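Local atomic coordinates of magnetosome protein MamA (Magnetospirillum gryphiswaldense, PDB entry 3ASF), a protein that is a tetratricopeptide-repeat protein of the magnetosome, where it probably serves as a scaffold for protein-protein interactions in this magnetic organelle. Residues R12-S17 with V28-Q33. Numbering follows the deposited sequence.
With SO4 (sulfate ion), chain J.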
ATOM      1  N   ARG A  12      -4.221 -11.504  22.010  1.00121.34           N
ATOM      2  CA  ARG A  12      -3.877 -10.186  21.447  1.00114.58           C
ATOM      3  C   ARG A  12      -2.370  -9.972  21.199  1.00109.48           C
ATOM      4  O   ARG A  12      -1.984  -9.563  20.108  1.00106.46           O
ATOM      5  CB  ARG A  12      -4.489  -9.017  22.247  1.00117.56           C
ATOM      6  CG  ARG A  12      -3.491  -8.179  23.046  1.00118.19           C
ATOM      7  CD  ARG A  12      -3.742  -6.683  22.909  1.00119.14           C
ATOM      8  NE  ARG A  12      -2.483  -5.936  22.930  1.00119.82           N
ATOM      9  CZ  ARG A  12      -2.344  -4.669  22.550  1.00122.96           C
ATOM     10  NH1 ARG A  12      -3.383  -3.973  22.117  1.00123.84           N
ATOM     11  NH2 ARG A  12      -1.152  -4.093  22.600  1.00127.65           N
ATOM     12  N   ASP A  13      -1.531 -10.241  22.197  1.00109.96           N
ATOM     13  CA  ASP A  13      -0.088 -10.057  22.054  1.00107.62           C
ATOM     14  C   ASP A  13       0.425 -10.914  20.908  1.00102.11           C
ATOM     15  O   ASP A  13       1.092 -10.424  19.993  1.00100.07           O
ATOM     16  CB  ASP A  13       0.652 -10.441  23.345  1.00113.76           C
ATOM     17  CG  ASP A  13       0.382  -9.479  24.501  1.00120.92           C
ATOM     18  OD1 ASP A  13       0.023  -8.309  24.240  1.00121.15           O
ATOM     19  OD2 ASP A  13       0.544  -9.899  25.674  1.00128.72           O
ATOM     20  N   LYS A  14       0.083 -12.197  20.976  1.00101.06           N
ATOM     21  CA  LYS A  14       0.532 -13.212  20.033  1.00 97.87           C
ATOM     22  C   LYS A  14       0.004 -12.961  18.617  1.00 93.44           C
ATOM     23  O   LYS A  14       0.750 -13.035  17.641  1.00 91.31           O
ATOM     24  CB  LYS A  14       0.075 -14.593  20.525  1.00103.81           C
ATOM     25  CG  LYS A  14       0.803 -15.776  19.928  1.00106.07           C
ATOM     26  CD  LYS A  14       2.087 -16.075  20.676  1.00109.58           C
ATOM     27  CE  LYS A  14       2.490 -17.521  20.470  1.00117.13           C
ATOM     28  NZ  LYS A  14       3.722 -17.877  21.227  1.00123.17           N
ATOM     29  N   GLY A  15      -1.289 -12.673  18.518  1.00 92.94           N
ATOM     30  CA  GLY A  15      -1.941 -12.444  17.233  1.00 91.14           C
ATOM     31  C   GLY A  15      -1.304 -11.327  16.438  1.00 87.20           C
ATOM     32  O   GLY A  15      -1.143 -11.438  15.228  1.00 88.62           O
ATOM     33  N   ILE A  16      -0.938 -10.248  17.126  1.00 84.64           N
ATOM     34  CA  ILE A  16      -0.206  -9.130  16.520  1.00 84.34           C
ATOM     35  C   ILE A  16       1.162  -9.596  16.007  1.00 82.71           C
ATOM     36  O   ILE A  16       1.564  -9.268  14.892  1.00 85.37           O
ATOM     37  CB  ILE A  16      -0.050  -7.956  17.526  1.00 86.82           C
ATOM     38  CG1 ILE A  16      -1.401  -7.267  17.752  1.00 88.22           C
ATOM     39  CG2 ILE A  16       0.993  -6.946  17.052  1.00 91.68           C
ATOM     40  CD1 ILE A  16      -1.450  -6.379  18.983  1.00 91.32           C
ATOM     41  N   SER A  17       1.854 -10.371  16.836  1.00 79.27           N
ATOM     42  CA  SER A  17       3.142 -10.956  16.499  1.00 78.35           C
ATOM     43  C   SER A  17       3.088 -11.852  15.237  1.00 76.95           C
ATOM     44  O   SER A  17       4.019 -11.835  14.419  1.00 79.16           O
ATOM     45  CB  SER A  17       3.655 -11.741  17.706  1.00 78.61           C
ATOM     46  OG  SER A  17       5.047 -11.951  17.644  1.00 81.33           O
ATOM     47  N   VAL A  28      -5.670 -14.005  12.128  1.00 48.51           N
ATOM     48  CA  VAL A  28      -7.127 -13.885  12.070  1.00 49.55           C
ATOM     49  C   VAL A  28      -7.742 -14.712  13.179  1.00 51.80           C
ATOM     50  O   VAL A  28      -8.557 -14.212  13.950  1.00 53.60           O
ATOM     51  CB  VAL A  28      -7.727 -14.369  10.747  1.00 49.26           C
ATOM     52  CG1 VAL A  28      -9.231 -14.441  10.850  1.00 50.33           C
ATOM     53  CG2 VAL A  28      -7.346 -13.463   9.607  1.00 47.06           C
ATOM     54  N   VAL A  29      -7.335 -15.969  13.279  1.00 52.83           N
ATOM     55  CA  VAL A  29      -7.903 -16.880  14.267  1.00 55.21           C
ATOM     56  C   VAL A  29      -7.836 -16.303  15.680  1.00 57.39           C
ATOM     57  O   VAL A  29      -8.837 -16.312  16.403  1.00 59.01           O
ATOM     58  CB  VAL A  29      -7.254 -18.279  14.196  1.00 55.39           C
ATOM     59  CG1 VAL A  29      -7.504 -19.067  15.478  1.00 56.80           C
ATOM     60  CG2 VAL A  29      -7.775 -19.042  12.969  1.00 53.86           C
ATOM     61  N   MET A  30      -6.681 -15.773  16.064  1.00 57.99           N
ATOM     62  CA  MET A  30      -6.578 -15.118  17.367  1.00 61.08           C
ATOM     63  C   MET A  30      -7.314 -13.788  17.510  1.00 61.85           C
ATOM     64  O   MET A  30      -8.117 -13.615  18.420  1.00 63.86           O
ATOM     65  CB  MET A  30      -5.135 -14.903  17.739  1.00 61.28           C
ATOM     66  CG  MET A  30      -4.340 -16.110  17.538  1.00 63.93           C
ATOM     67  SD  MET A  30      -2.893 -16.062  18.558  1.00 71.74           S
ATOM     68  CE  MET A  30      -2.182 -17.650  18.085  1.00 71.33           C
ATOM     69  N   LEU A  31      -7.031 -12.845  16.625  1.00 62.03           N
ATOM     70  CA  LEU A  31      -7.517 -11.481  16.813  1.00 60.99           C
ATOM     71  C   LEU A  31      -9.026 -11.355  16.703  1.00 60.91           C
ATOM     72  O   LEU A  31      -9.607 -10.459  17.298  1.00 59.64           O
ATOM     73  CB  LEU A  31      -6.817 -10.531  15.848  1.00 60.31           C
ATOM     74  CG  LEU A  31      -5.555  -9.832  16.375  1.00 60.84           C
ATOM     75  CD1 LEU A  31      -4.999 -10.414  17.662  1.00 61.87           C
ATOM     76  CD2 LEU A  31      -4.493  -9.782  15.305  1.00 59.50           C
ATOM     77  N   GLU A  32      -9.643 -12.242  15.926  1.00 63.11           N
ATOM     78  CA  GLU A  32     -11.092 -12.374  15.870  1.00 64.73           C
ATOM     79  C   GLU A  32     -11.686 -12.445  17.277  1.00 65.99           C
ATOM     80  O   GLU A  32     -12.750 -11.877  17.554  1.00 65.86           O
ATOM     81  CB  GLU A  32     -11.464 -13.652  15.140  1.00 66.55           C
ATOM     82  CG  GLU A  32     -11.809 -13.489  13.684  1.00 68.72           C
ATOM     83  CD  GLU A  32     -12.356 -14.782  13.074  1.00 74.21           C
ATOM     84  OE1 GLU A  32     -12.147 -15.895  13.643  1.00 77.68           O
ATOM     85  OE2 GLU A  32     -13.001 -14.675  12.011  1.00 76.10           O
ATOM     86  N   GLN A  33     -10.987 -13.132  18.165  1.00 68.11           N
ATOM     87  CA  GLN A  33     -11.479 -13.318  19.502  1.00 70.69           C
ATOM     88  C   GLN A  33     -11.196 -12.135  20.432  1.00 70.88           C
ATOM     89  O   GLN A  33     -11.737 -12.076  21.533  1.00 72.69           O
ATOM     90  CB  GLN A  33     -10.941 -14.626  20.069  1.00 73.36           C
ATOM     91  CG  GLN A  33     -11.366 -15.842  19.249  1.00 75.12           C
ATOM     92  CD  GLN A  33     -10.628 -17.085  19.651  1.00 79.23           C
ATOM     93  OE1 GLN A  33      -9.964 -17.728  18.832  1.00 80.74           O
ATOM     94  NE2 GLN A  33     -10.724 -17.433  20.927  1.00 82.54           N
TER
HETATM   95  S   SO4 J  33       4.296 -20.278  18.045  1.00114.45           S
HETATM   96  O1  SO4 J  33       3.475 -19.084  17.862  1.00114.29           O
HETATM   97  O2  SO4 J  33       4.645 -20.381  19.467  1.00114.51           O
HETATM   98  O3  SO4 J  33       3.535 -21.460  17.639  1.00113.76           O
HETATM   99  O4  SO4 J  33       5.495 -20.159  17.213  1.00113.63           O
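Arg12, whose CA lies 4.0 Å from Leu31 CD1, has its flat guanidinium held by partners from its own helix. Over the centre of one guanidinium face sits Ile16 CD1, 4.0 Å above the plane; at the edge, in plane, lies Asp13 OD1, in a long salt bridge of 3.7 Å to Arg12 NE. The stronger partner is Asp41, whose carboxylate forms a salt bridge with Arg12 NH1.

How two helices come close where one presents a glycine is well illustrated here: the CA atoms of Gly15 and Met30 are 5.4 Å apart. Leu31 straddles the bare backbone, CD1 lying 3.7 Å from Gly15 CA and CD2 against Gly15 C and O; the absence of a CB on Gly15 leaves room for CD1. Met30 points toward helix 6-20, its chain extended beyond CG, and lays SD 3.7 Å from Gly15 N. Lys14 slants across that thioether, with CB and CG against SD and CG also 4.0 Å from Met30 CE. A bend at chi2 (85°) then turns the lysine's end away from helix 24-31, and NZ donates a hydrogen bond of 3.2 Å to sulfate O2, the ion probably coming from the crystallisation liquor. An alanine in place of Lys14 would keep CB against the sulfur but is likely to strip the Met30 thioether of the lysine's CG and leave the sulfate without this donor. Leu31 and Arg12 also touch helix 42-54, tying the pair to the next helix. Close antiparallel packing of consecutive helices, with a small residue at the crossing, is characteristic of the helix-turn-helix hairpins that build a tetratricopeptide-repeat solenoid.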